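Local coordinates for protein 7,8-dihydro-6-hydroxymethylpterin pyrophosphokinase-dihydropteroate synthase (Plasmodium falciparum, PDB 6JWY) that probably makes 7,8-dihydropteroate for folate synthesis, first pyrophosphorylating 6-hydroxymethyl-7,8-dihydropterin with ATP and then joining the product to 4-aminobenzoate, at residues Y384-T389 against K681-R686; R571-I576 against E599-I604. The protein carries 1 engineered substitution. One frame throughout, in Å; residues are numbered along the deposited sequence.

Interaction 1: residues Y384-T389 against K681-R686; sequences YLKEKT and KVDLIR. With CKL (4-[(2-azanyl-4-oxidanylidene-7,8-dihydro-3~{H}-pteridin-6-yl)methylamino]-~{N}-(5,6-dimethoxypyrimidin-4-yl)benzenesulfonamide), chain C; ACT (acetate ion), chain J.
The turn at Lys386 meets Lys681, just past a helix end, with their CA atoms 5.1 Å apart, and the backbones stay close as far as Thr389 and Asp683, whose CA atoms are 4.6 Å apart. Asp683 carries the polar contact: its CB points away, but CG lies anti to the carbonyl carbon (chi1 -43°) and brings the carboxylate back to the turn. Its OD1 accepts Lys386 N at 2.8 Å, nearly along the C-O bond, while OD2 uses its syn lone pair for a 2.7 Å salt bridge with Lys386 NZ, which also bonds Tyr597 O and Tyr600 O. The lysine chain bends at chi2 (-33°), its CD passing 3.1 Å from Lys681 O. A water donating to Asp683 OD1 and Lys388 O, and Leu602 N bonded to OD2, complete four donors that probably keep this buried acid ionised. Lys386 sits in a type II turn, Tyr384 to Glu387, between the edge strand of the six-stranded antiparallel sheet and 390-396, the first TIM-barrel strand. Lys681, the first residue past helix 661-680, closes it in a Schellman motif, before the last barrel strand, 684-687. Further along, Thr389 OG1 donates to Val682 O at 2.9 Å, tilted 20° from the carbonyl plane, and its methyl CG2 packs 4.0 Å from Ile685 CD1. At the segment's far end, the Arg686 guanidinium has N10 of the pterin-sulfonamide CKL over one face, NH1 and NH2 both donate to one oxygen of an acetate, probably from the crystallisation liquor, and NE pairs with Asp430.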
ATOM      1  N   TYR A 384       3.728  14.591 -13.011  1.00 19.01           N
ATOM      2  CA  TYR A 384       2.542  13.764 -13.139  1.00 19.12           C
ATOM      3  C   TYR A 384       1.932  13.552 -11.751  1.00 17.19           C
ATOM      4  O   TYR A 384       2.612  13.118 -10.821  1.00 17.62           O
ATOM      5  CB  TYR A 384       2.868  12.465 -13.898  1.00 21.44           C
ATOM      6  CG  TYR A 384       3.383  12.675 -15.305  1.00 21.31           C
ATOM      7  CD1 TYR A 384       2.539  13.098 -16.322  1.00 20.90           C
ATOM      8  CD2 TYR A 384       4.727  12.493 -15.610  1.00 21.86           C
ATOM      9  CE1 TYR A 384       2.996  13.312 -17.610  1.00 20.89           C
ATOM     10  CE2 TYR A 384       5.202  12.702 -16.896  1.00 22.55           C
ATOM     11  CZ  TYR A 384       4.332  13.108 -17.897  1.00 22.31           C
ATOM     12  OH  TYR A 384       4.765  13.310 -19.169  1.00 23.54           O
ATOM     13  N   LEU A 385       0.639  13.831 -11.620  1.00 15.06           N
ATOM     14  CA  LEU A 385      -0.027  13.599 -10.349  1.00 15.37           C
ATOM     15  C   LEU A 385       0.226  12.176  -9.857  1.00 16.27           C
ATOM     16  O   LEU A 385       0.099  11.226 -10.608  1.00 18.02           O
ATOM     17  CB  LEU A 385      -1.527  13.880 -10.479  1.00 13.95           C
ATOM     18  CG  LEU A 385      -2.256  14.030  -9.144  1.00 13.70           C
ATOM     19  CD1 LEU A 385      -1.769  15.263  -8.410  1.00 13.10           C
ATOM     20  CD2 LEU A 385      -3.764  14.122  -9.339  1.00 13.52           C
ATOM     21  N   LYS A 386       0.593  12.032  -8.581  1.00 17.71           N
ATOM     22  CA  LYS A 386       0.675  10.733  -7.920  1.00 17.93           C
ATOM     23  C   LYS A 386       1.877   9.898  -8.376  1.00 17.83           C
ATOM     24  O   LYS A 386       1.963   8.738  -7.991  1.00 17.97           O
ATOM     25  CB  LYS A 386      -0.640   9.940  -7.996  1.00 16.31           C
ATOM     26  CG  LYS A 386      -1.859  10.574  -7.330  1.00 16.69           C
ATOM     27  CD  LYS A 386      -1.577  11.418  -6.070  1.00 18.30           C
ATOM     28  CE  LYS A 386      -2.809  12.144  -5.540  1.00 18.31           C
ATOM     29  NZ  LYS A 386      -2.541  12.974  -4.329  1.00 16.71           N
ATOM     30  N   GLU A 387       2.840  10.470  -9.114  1.00 19.12           N
ATOM     31  CA  GLU A 387       3.931   9.645  -9.644  1.00 20.50           C
ATOM     32  C   GLU A 387       5.216   9.752  -8.818  1.00 20.94           C
ATOM     33  O   GLU A 387       6.173   9.029  -9.055  1.00 22.09           O
ATOM     34  CB  GLU A 387       4.150   9.841 -11.148  1.00 20.88           C
ATOM     35  CG  GLU A 387       3.268   8.934 -11.998  1.00 25.69           C
ATOM     36  CD  GLU A 387       3.346   9.010 -13.525  1.00 29.16           C
ATOM     37  OE1 GLU A 387       4.453   9.270 -14.090  1.00 30.91           O
ATOM     38  OE2 GLU A 387       2.295   8.791 -14.167  1.00 29.46           O
ATOM     39  N   LYS A 388       5.243  10.623  -7.813  1.00 23.19           N
ATOM     40  CA  LYS A 388       6.445  10.813  -7.023  1.00 23.06           C
ATOM     41  C   LYS A 388       6.016  11.533  -5.750  1.00 21.13           C
ATOM     42  O   LYS A 388       5.106  12.353  -5.802  1.00 21.32           O
ATOM     43  CB  LYS A 388       7.432  11.644  -7.847  1.00 27.28           C
ATOM     44  CG  LYS A 388       8.864  11.800  -7.356  1.00 33.64           C
ATOM     45  CD  LYS A 388       9.460  13.125  -7.877  1.00 49.32           C
ATOM     46  CE  LYS A 388       8.812  13.675  -9.151  1.00 54.42           C
ATOM     47  NZ  LYS A 388       9.377  14.976  -9.611  1.00 52.81           N
ATOM     48  N   THR A 389       6.605  11.139  -4.616  1.00 17.05           N
ATOM     49  CA  THR A 389       6.488  11.831  -3.355  1.00 15.14           C
ATOM     50  C   THR A 389       7.710  12.721  -3.173  1.00 17.33           C
ATOM     51  O   THR A 389       8.786  12.220  -2.853  1.00 16.75           O
ATOM     52  CB  THR A 389       6.475  10.811  -2.224  1.00 13.01           C
ATOM     53  OG1 THR A 389       5.273  10.080  -2.433  1.00 11.33           O
ATOM     54  CG2 THR A 389       6.527  11.416  -0.831  1.00 12.74           C
ATOM     55  N   LYS A 681       0.888   7.737  -2.170  1.00 16.72           N
ATOM     56  CA  LYS A 681       1.263   8.517  -3.335  1.00 17.47           C
ATOM     57  C   LYS A 681       1.041  10.010  -3.100  1.00 16.20           C
ATOM     58  O   LYS A 681       0.731  10.726  -4.045  1.00 18.54           O
ATOM     59  CB  LYS A 681       0.491   8.048  -4.574  1.00 19.91           C
ATOM     60  CG  LYS A 681       0.972   6.725  -5.139  1.00 24.34           C
ATOM     61  CD  LYS A 681       0.036   6.110  -6.137  1.00 26.89           C
ATOM     62  CE  LYS A 681       0.523   4.752  -6.602  1.00 30.66           C
ATOM     63  NZ  LYS A 681      -0.628   3.872  -6.927  1.00 41.11           N
ATOM     64  N   VAL A 682       1.244  10.469  -1.863  1.00 13.59           N
ATOM     65  CA  VAL A 682       1.200  11.876  -1.506  1.00 12.62           C
ATOM     66  C   VAL A 682       2.218  12.635  -2.346  1.00 12.52           C
ATOM     67  O   VAL A 682       3.389  12.279  -2.371  1.00 12.90           O
ATOM     68  CB  VAL A 682       1.480  12.089  -0.005  1.00 12.32           C
ATOM     69  CG1 VAL A 682       1.409  13.567   0.355  1.00 12.28           C
ATOM     70  CG2 VAL A 682       0.519  11.295   0.874  1.00 12.32           C
ATOM     71  N   ASP A 683       1.798  13.745  -2.955  1.00 12.38           N
ATOM     72  CA  ASP A 683       2.700  14.482  -3.827  1.00 12.68           C
ATOM     73  C   ASP A 683       3.866  15.120  -3.065  1.00 12.43           C
ATOM     74  O   ASP A 683       5.001  14.981  -3.489  1.00 13.14           O
ATOM     75  CB  ASP A 683       1.918  15.316  -4.834  1.00 12.93           C
ATOM     76  CG  ASP A 683       0.780  14.469  -5.380  1.00 14.17           C
ATOM     77  OD1 ASP A 683       1.022  13.693  -6.374  1.00 14.57           O
ATOM     78  OD2 ASP A 683      -0.326  14.519  -4.775  1.00 13.38           O
ATOM     79  N   LEU A 684       3.621  15.768  -1.927  1.00 12.75           N
ATOM     80  CA  LEU A 684       4.674  16.520  -1.243  1.00 12.90           C
ATOM     81  C   LEU A 684       4.569  16.268   0.258  1.00 13.32           C
ATOM     82  O   LEU A 684       3.474  16.383   0.808  1.00 15.44           O
ATOM     83  CB  LEU A 684       4.492  18.014  -1.550  1.00 12.63           C
ATOM     84  CG  LEU A 684       4.634  18.411  -3.025  1.00 13.24           C
ATOM     85  CD1 LEU A 684       3.277  18.733  -3.630  1.00 13.06           C
ATOM     86  CD2 LEU A 684       5.605  19.569  -3.249  1.00 12.32           C
ATOM     87  N   ILE A 685       5.679  15.896   0.906  1.00 12.92           N
ATOM     88  CA  ILE A 685       5.717  15.799   2.365  1.00 13.30           C
ATOM     89  C   ILE A 685       6.704  16.830   2.916  1.00 14.68           C
ATOM     90  O   ILE A 685       7.852  16.929   2.464  1.00 15.56           O
ATOM     91  CB  ILE A 685       6.057  14.364   2.849  1.00 13.15           C
ATOM     92  CG1 ILE A 685       7.428  13.854   2.370  1.00 12.03           C
ATOM     93  CG2 ILE A 685       4.919  13.380   2.538  1.00 12.23           C
ATOM     94  CD1 ILE A 685       7.787  12.464   2.859  1.00 10.47           C
ATOM     95  N   ARG A 686       6.250  17.611   3.903  1.00 15.02           N
ATOM     96  CA  ARG A 686       7.033  18.724   4.435  1.00 14.42           C
ATOM     97  C   ARG A 686       7.791  18.255   5.676  1.00 14.21           C
ATOM     98  O   ARG A 686       7.148  17.943   6.666  1.00 15.58           O
ATOM     99  CB  ARG A 686       6.070  19.855   4.811  1.00 14.46           C
ATOM    100  CG  ARG A 686       6.741  21.199   5.051  1.00 15.01           C
ATOM    101  CD  ARG A 686       5.776  22.261   5.545  1.00 15.56           C
ATOM    102  NE  ARG A 686       6.428  23.435   6.101  1.00 15.38           N
ATOM    103  CZ  ARG A 686       6.697  23.617   7.399  1.00 15.94           C
ATOM    104  NH1 ARG A 686       7.290  24.738   7.780  1.00 16.22           N
ATOM    105  NH2 ARG A 686       6.377  22.699   8.307  1.00 14.63           N
TER
HETATM  106  C2  CKL C 801       2.007  23.718   5.561  1.00 10.41           C
HETATM  107  C4  CKL C 801       1.884  22.344   7.481  1.00 10.85           C
HETATM  108  C5  CKL C 801       2.712  23.274   8.259  1.00 10.89           C
HETATM  109  C6  CKL C 801       3.132  24.468   7.504  1.00 10.88           C
HETATM  110  O24 CKL C 801       0.832  20.045  17.006  1.00 42.72           O
HETATM  111  S21 CKL C 801       2.172  20.592  17.051  1.00 48.25           S
HETATM  112  O23 CKL C 801       3.051  19.470  17.134  1.00 48.20           O
HETATM  113  N22 CKL C 801       2.562  21.528  18.321  1.00 60.54           N
HETATM  114  C25 CKL C 801       1.700  22.015  19.249  1.00 73.22           C
HETATM  115  C30 CKL C 801       2.211  22.753  20.310  1.00 80.27           C
HETATM  116  O31 CKL C 801       3.561  22.991  20.418  1.00 88.46           O
HETATM  117  C32 CKL C 801       4.126  24.217  19.944  1.00 96.61           C
HETATM  118  C29 CKL C 801       1.335  23.232  21.270  1.00 85.31           C
HETATM  119  O33 CKL C 801       1.811  23.960  22.338  1.00 98.01           O
HETATM  120  C34 CKL C 801       1.296  23.785  23.669  1.00104.94           C
HETATM  121  N28 CKL C 801       0.007  22.979  21.136  1.00 87.35           N
HETATM  122  C27 CKL C 801      -0.470  22.265  20.099  1.00 86.57           C
HETATM  123  N26 CKL C 801       0.361  21.781  19.166  1.00 78.78           N
HETATM  124  C18 CKL C 801       2.417  21.572  15.800  1.00 36.42           C
HETATM  125  C17 CKL C 801       3.732  21.869  15.438  1.00 30.33           C
HETATM  126  C16 CKL C 801       3.963  22.723  14.367  1.00 26.46           C
HETATM  127  C19 CKL C 801       1.341  22.155  15.109  1.00 29.86           C
HETATM  128  C20 CKL C 801       1.583  23.011  14.033  1.00 25.64           C
HETATM  129  C15 CKL C 801       2.903  23.278  13.646  1.00 24.06           C
HETATM  130  N14 CKL C 801       3.147  24.106  12.572  1.00 21.45           N
HETATM  131  C13 CKL C 801       4.301  24.085  11.661  1.00 15.47           C
HETATM  132  C8  CKL C 801       3.818  24.079  10.216  1.00 13.03           C
HETATM  133  C9  CKL C 801       4.267  25.290   9.487  1.00 11.48           C
HETATM  134  N10 CKL C 801       3.864  25.388   8.121  1.00 10.75           N
HETATM  135  N1  CKL C 801       2.785  24.641   6.186  1.00 10.48           N
HETATM  136  N7  CKL C 801       3.066  23.097   9.580  1.00 11.89           N
HETATM  137  O12 CKL C 801       1.474  21.287   8.014  1.00 11.27           O
HETATM  138  N3  CKL C 801       1.569  22.622   6.198  1.00 10.53           N
HETATM  139  N11 CKL C 801       1.624  23.916   4.286  1.00  9.89           N
HETATM  140  C   ACT J 808       7.820  23.575  11.759  1.00 35.87           C
HETATM  141  O   ACT J 808       7.713  24.145  10.633  1.00 31.14           O
HETATM  142  OXT ACT J 808       7.074  22.645  12.156  1.00 31.46           O
HETATM  143  CH3 ACT J 808       8.949  24.024  12.714  1.00 37.47           C
HETATM  144  O   HOH W   1       3.606  13.895  -7.468  1.00  8.14           O

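Interaction 2: residues R571-I576 against E599-I604. With CKL (4-[(2-azanyl-4-oxidanylidene-7,8-dihydro-3~{H}-pteridin-6-yl)methylamino]-~{N}-(5,6-dimethoxypyrimidin-4-yl)benzenesulfonamide), chain C.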
ATOM      1  N   ARG A 571      -1.968  24.548 -10.399  1.00 12.11           N
ATOM      2  CA  ARG A 571      -0.930  25.164  -9.592  1.00 11.70           C
ATOM      3  C   ARG A 571      -1.311  25.230  -8.118  1.00 11.54           C
ATOM      4  O   ARG A 571      -0.610  25.884  -7.337  1.00 12.44           O
ATOM      5  CB  ARG A 571      -0.584  26.552 -10.135  1.00 12.49           C
ATOM      6  CG  ARG A 571       0.341  26.481 -11.343  1.00 13.29           C
ATOM      7  CD  ARG A 571       0.821  27.869 -11.720  1.00 14.85           C
ATOM      8  NE  ARG A 571       1.745  27.878 -12.848  1.00 15.42           N
ATOM      9  CZ  ARG A 571       3.051  27.697 -12.723  1.00 15.58           C
ATOM     10  NH1 ARG A 571       3.581  27.471 -11.535  1.00 15.97           N
ATOM     11  NH2 ARG A 571       3.817  27.707 -13.792  1.00 15.95           N
ATOM     12  N   ILE A 572      -2.399  24.548  -7.738  1.00 10.66           N
ATOM     13  CA  ILE A 572      -2.925  24.679  -6.393  1.00 10.07           C
ATOM     14  C   ILE A 572      -2.747  23.365  -5.662  1.00 10.33           C
ATOM     15  O   ILE A 572      -3.235  22.348  -6.117  1.00 11.37           O
ATOM     16  CB  ILE A 572      -4.404  25.114  -6.448  1.00  9.28           C
ATOM     17  CG1 ILE A 572      -4.513  26.534  -6.995  1.00  9.01           C
ATOM     18  CG2 ILE A 572      -5.068  24.991  -5.092  1.00  8.70           C
ATOM     19  CD1 ILE A 572      -5.906  26.901  -7.396  1.00  9.55           C
ATOM     20  N   LEU A 573      -2.131  23.402  -4.490  1.00 11.28           N
ATOM     21  CA  LEU A 573      -1.898  22.193  -3.706  1.00 12.10           C
ATOM     22  C   LEU A 573      -2.738  22.249  -2.439  1.00 12.81           C
ATOM     23  O   LEU A 573      -2.917  23.335  -1.860  1.00 13.60           O
ATOM     24  CB  LEU A 573      -0.402  22.091  -3.394  1.00 12.20           C
ATOM     25  CG  LEU A 573       0.488  22.282  -4.627  1.00 13.27           C
ATOM     26  CD1 LEU A 573       1.791  22.983  -4.299  1.00 13.60           C
ATOM     27  CD2 LEU A 573       0.748  20.963  -5.341  1.00 14.30           C
ATOM     28  N   PHE A 574      -3.273  21.080  -2.060  1.00 13.31           N
ATOM     29  CA  PHE A 574      -4.159  20.905  -0.917  1.00 14.07           C
ATOM     30  C   PHE A 574      -3.328  20.419   0.271  1.00 14.61           C
ATOM     31  O   PHE A 574      -2.465  19.532   0.131  1.00 13.69           O
ATOM     32  CB  PHE A 574      -5.189  19.800  -1.178  1.00 14.06           C
ATOM     33  CG  PHE A 574      -6.294  20.101  -2.156  1.00 15.65           C
ATOM     34  CD1 PHE A 574      -6.024  20.348  -3.509  1.00 18.28           C
ATOM     35  CD2 PHE A 574      -7.620  20.072  -1.749  1.00 15.07           C
ATOM     36  CE1 PHE A 574      -7.045  20.622  -4.418  1.00 18.19           C
ATOM     37  CE2 PHE A 574      -8.640  20.368  -2.637  1.00 15.51           C
ATOM     38  CZ  PHE A 574      -8.355  20.642  -3.965  1.00 17.99           C
ATOM     39  N   ASP A 575      -3.653  20.952   1.455  1.00 14.06           N
ATOM     40  CA  ASP A 575      -3.003  20.526   2.678  1.00 14.10           C
ATOM     41  C   ASP A 575      -4.050  20.548   3.782  1.00 14.48           C
ATOM     42  O   ASP A 575      -4.643  21.581   4.064  1.00 15.00           O
ATOM     43  CB  ASP A 575      -1.733  21.348   2.936  1.00 14.41           C
ATOM     44  CG  ASP A 575      -0.947  20.945   4.185  1.00 15.57           C
ATOM     45  OD1 ASP A 575      -1.443  20.066   4.958  1.00 14.04           O
ATOM     46  OD2 ASP A 575       0.151  21.556   4.414  1.00 15.86           O
ATOM     47  N   ILE A 576      -4.271  19.380   4.389  1.00 14.33           N
ATOM     48  CA  ILE A 576      -5.260  19.183   5.438  1.00 13.21           C
ATOM     49  C   ILE A 576      -4.826  19.843   6.743  1.00 13.10           C
ATOM     50  O   ILE A 576      -5.590  19.794   7.703  1.00 13.47           O
ATOM     51  CB  ILE A 576      -5.391  17.674   5.698  1.00 13.15           C
ATOM     52  CG1 ILE A 576      -4.054  17.138   6.235  1.00 13.31           C
ATOM     53  CG2 ILE A 576      -5.855  16.982   4.418  1.00 12.92           C
ATOM     54  CD1 ILE A 576      -3.884  15.629   6.211  1.00 14.84           C
ATOM     55  N   GLU A 599      -7.576  12.490  -6.176  1.00 18.31           N
ATOM     56  CA  GLU A 599      -7.704  13.177  -7.449  1.00 20.15           C
ATOM     57  C   GLU A 599      -6.901  14.485  -7.453  1.00 19.41           C
ATOM     58  O   GLU A 599      -6.963  15.201  -8.455  1.00 17.35           O
ATOM     59  CB  GLU A 599      -9.163  13.540  -7.750  1.00 25.08           C
ATOM     60  CG  GLU A 599     -10.056  12.383  -8.153  1.00 32.07           C
ATOM     61  CD  GLU A 599      -9.538  11.522  -9.288  1.00 35.84           C
ATOM     62  OE1 GLU A 599      -9.441  12.034 -10.428  1.00 37.39           O
ATOM     63  OE2 GLU A 599      -9.215  10.340  -9.019  1.00 45.16           O
ATOM     64  N   TYR A 600      -6.173  14.818  -6.361  1.00 16.49           N
ATOM     65  CA  TYR A 600      -5.659  16.174  -6.259  1.00 15.96           C
ATOM     66  C   TYR A 600      -4.205  16.217  -5.817  1.00 15.04           C
ATOM     67  O   TYR A 600      -3.734  15.290  -5.170  1.00 16.44           O
ATOM     68  CB  TYR A 600      -6.375  16.947  -5.161  1.00 17.03           C
ATOM     69  CG  TYR A 600      -7.859  17.135  -5.299  1.00 17.53           C
ATOM     70  CD1 TYR A 600      -8.435  17.531  -6.497  1.00 18.76           C
ATOM     71  CD2 TYR A 600      -8.683  16.963  -4.201  1.00 17.35           C
ATOM     72  CE1 TYR A 600      -9.796  17.781  -6.585  1.00 18.89           C
ATOM     73  CE2 TYR A 600     -10.048  17.186  -4.277  1.00 17.76           C
ATOM     74  CZ  TYR A 600     -10.600  17.617  -5.468  1.00 18.74           C
ATOM     75  OH  TYR A 600     -11.940  17.857  -5.556  1.00 20.41           O
ATOM     76  N   PRO A 601      -3.467  17.302  -6.139  1.00 13.77           N
ATOM     77  CA  PRO A 601      -2.091  17.465  -5.672  1.00 13.84           C
ATOM     78  C   PRO A 601      -2.127  17.662  -4.163  1.00 14.60           C
ATOM     79  O   PRO A 601      -2.776  18.603  -3.711  1.00 17.05           O
ATOM     80  CB  PRO A 601      -1.669  18.805  -6.300  1.00 13.49           C
ATOM     81  CG  PRO A 601      -2.605  19.025  -7.487  1.00 12.76           C
ATOM     82  CD  PRO A 601      -3.896  18.374  -7.053  1.00 13.29           C
ATOM     83  N   LEU A 602      -1.439  16.800  -3.404  1.00 13.58           N
ATOM     84  CA  LEU A 602      -1.532  16.768  -1.948  1.00 13.31           C
ATOM     85  C   LEU A 602      -0.179  17.096  -1.316  1.00 14.58           C
ATOM     86  O   LEU A 602       0.867  16.554  -1.692  1.00 16.17           O
ATOM     87  CB  LEU A 602      -2.080  15.418  -1.469  1.00 11.84           C
ATOM     88  CG  LEU A 602      -2.196  15.193   0.048  1.00 12.46           C
ATOM     89  CD1 LEU A 602      -3.176  16.160   0.743  1.00 11.64           C
ATOM     90  CD2 LEU A 602      -2.606  13.750   0.374  1.00 11.81           C
ATOM     91  N   PHE A 603      -0.216  18.031  -0.361  1.00 14.61           N
ATOM     92  CA  PHE A 603       0.952  18.477   0.375  1.00 14.39           C
ATOM     93  C   PHE A 603       0.636  18.181   1.842  1.00 15.57           C
ATOM     94  O   PHE A 603      -0.454  18.519   2.299  1.00 16.85           O
ATOM     95  CB  PHE A 603       1.137  19.963   0.049  1.00 12.71           C
ATOM     96  CG  PHE A 603       2.297  20.683   0.680  1.00 12.82           C
ATOM     97  CD1 PHE A 603       2.317  20.965   2.039  1.00 12.89           C
ATOM     98  CD2 PHE A 603       3.346  21.151  -0.103  1.00 13.15           C
ATOM     99  CE1 PHE A 603       3.368  21.680   2.605  1.00 13.09           C
ATOM    100  CE2 PHE A 603       4.400  21.858   0.466  1.00 14.14           C
ATOM    101  CZ  PHE A 603       4.424  22.109   1.826  1.00 13.33           C
ATOM    102  N   ILE A 604       1.512  17.483   2.573  1.00 15.25           N
ATOM    103  CA  ILE A 604       1.252  17.355   4.006  1.00 15.15           C
ATOM    104  C   ILE A 604       2.506  17.713   4.796  1.00 15.38           C
ATOM    105  O   ILE A 604       3.628  17.592   4.314  1.00 15.60           O
ATOM    106  CB  ILE A 604       0.682  15.979   4.434  1.00 14.74           C
ATOM    107  CG1 ILE A 604       1.722  14.864   4.353  1.00 15.04           C
ATOM    108  CG2 ILE A 604      -0.571  15.592   3.662  1.00 15.20           C
ATOM    109  CD1 ILE A 604       1.183  13.520   4.761  1.00 14.59           C
TER
HETATM  110  C2  CKL C 801       2.007  23.718   5.561  1.00 10.41           C
HETATM  111  C4  CKL C 801       1.884  22.344   7.481  1.00 10.85           C
HETATM  112  C5  CKL C 801       2.712  23.274   8.259  1.00 10.89           C
HETATM  113  C6  CKL C 801       3.132  24.468   7.504  1.00 10.88           C
HETATM  114  O24 CKL C 801       0.832  20.045  17.006  1.00 42.72           O
HETATM  115  S21 CKL C 801       2.172  20.592  17.051  1.00 48.25           S
HETATM  116  O23 CKL C 801       3.051  19.470  17.134  1.00 48.20           O
HETATM  117  N22 CKL C 801       2.562  21.528  18.321  1.00 60.54           N
HETATM  118  C25 CKL C 801       1.700  22.015  19.249  1.00 73.22           C
HETATM  119  C30 CKL C 801       2.211  22.753  20.310  1.00 80.27           C
HETATM  120  O31 CKL C 801       3.561  22.991  20.418  1.00 88.46           O
HETATM  121  C32 CKL C 801       4.126  24.217  19.944  1.00 96.61           C
HETATM  122  C29 CKL C 801       1.335  23.232  21.270  1.00 85.31           C
HETATM  123  O33 CKL C 801       1.811  23.960  22.338  1.00 98.01           O
HETATM  124  C34 CKL C 801       1.296  23.785  23.669  1.00104.94           C
HETATM  125  N28 CKL C 801       0.007  22.979  21.136  1.00 87.35           N
HETATM  126  C27 CKL C 801      -0.470  22.265  20.099  1.00 86.57           C
HETATM  127  N26 CKL C 801       0.361  21.781  19.166  1.00 78.78           N
HETATM  128  C18 CKL C 801       2.417  21.572  15.800  1.00 36.42           C
HETATM  129  C17 CKL C 801       3.732  21.869  15.438  1.00 30.33           C
HETATM  130  C16 CKL C 801       3.963  22.723  14.367  1.00 26.46           C
HETATM  131  C19 CKL C 801       1.341  22.155  15.109  1.00 29.86           C
HETATM  132  C20 CKL C 801       1.583  23.011  14.033  1.00 25.64           C
HETATM  133  C15 CKL C 801       2.903  23.278  13.646  1.00 24.06           C
HETATM  134  N14 CKL C 801       3.147  24.106  12.572  1.00 21.45           N
HETATM  135  C13 CKL C 801       4.301  24.085  11.661  1.00 15.47           C
HETATM  136  C8  CKL C 801       3.818  24.079  10.216  1.00 13.03           C
HETATM  137  C9  CKL C 801       4.267  25.290   9.487  1.00 11.48           C
HETATM  138  N10 CKL C 801       3.864  25.388   8.121  1.00 10.75           N
HETATM  139  N1  CKL C 801       2.785  24.641   6.186  1.00 10.48           N
HETATM  140  N7  CKL C 801       3.066  23.097   9.580  1.00 11.89           N
HETATM  141  O12 CKL C 801       1.474  21.287   8.014  1.00 11.27           O
HETATM  142  N3  CKL C 801       1.569  22.622   6.198  1.00 10.53           N
HETATM  143  N11 CKL C 801       1.624  23.916   4.286  1.00  9.89           N
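Phe574 and Tyr600 lie face to face in an offset stack, ring centroids 4.2 Å apart and planes only 5° from parallel. Phe574 CZ sits over the middle of the tyrosine ring, whereas Tyr600 CD2 falls toward the rim of the phenylalanine; Tyr600 CB adds a CH-pi contact over that same ring. Leu555 and Leu559 of helix 547-564 also pack on Phe574, and the tyrosine hydroxyl is hydrogen-bonded to Glu556 of this helix. Leu573 instead meets Pro601 at about a right angle, its CD2 3.4 Å from Pro601 CB, and rests its own CB near that of Phe603. Ile576 and Ile604 run side by side, CD1 of the first 4.2 Å from CG2 of the second. Between these groups the backbones join in a single parallel bridge: Phe574 N donates to Pro601 O at 3.0 Å and Phe574 O accepts Phe603 N at 2.7 Å, so that the two bonds of Phe574 straddle Leu602. The polar edge is Asp575. With CG anti to the backbone N (chi1 -178°), its carboxylate is brought to the edge of the Phe603 ring, where OD2 lies 3.3 Å from CD1. That one oxygen receives both N3 and, at 2.8 Å, N11 of the CKL pterin, while OD1 is held by Gly577 N. The touching parts, 572-576 and 600-604, run 53° apart, and their bridge joins the sixth and seventh strands to close the TIM barrel of the dihydropteroate synthase family, with the pterin pocket at the C-terminal ends of the strands.

How the interactions relate
From the N terminus, the chain leaves the antiparallel sheet through 384-389 and enters the barrel at strand 390-396. Strands six and seven then meet in interaction 2, closing a short loop that contains helix 584-592. Nearly 300 residues after its first segment, 681-686 returns and completes interaction 1, so the small loop lies wholly within the large one. The contacts are neighbours, with centres about 9 Å apart: strand 684-687 runs beside strand 603-604, where Arg686 N probably bonds Ile604 O, Lys386 NZ probably bonds Tyr600 O, and Leu385 packs on 599-601. Together they join strands six and seven to strand eight and to the loop that enters strand one, and both reach CKL, from Asp575 and Arg686.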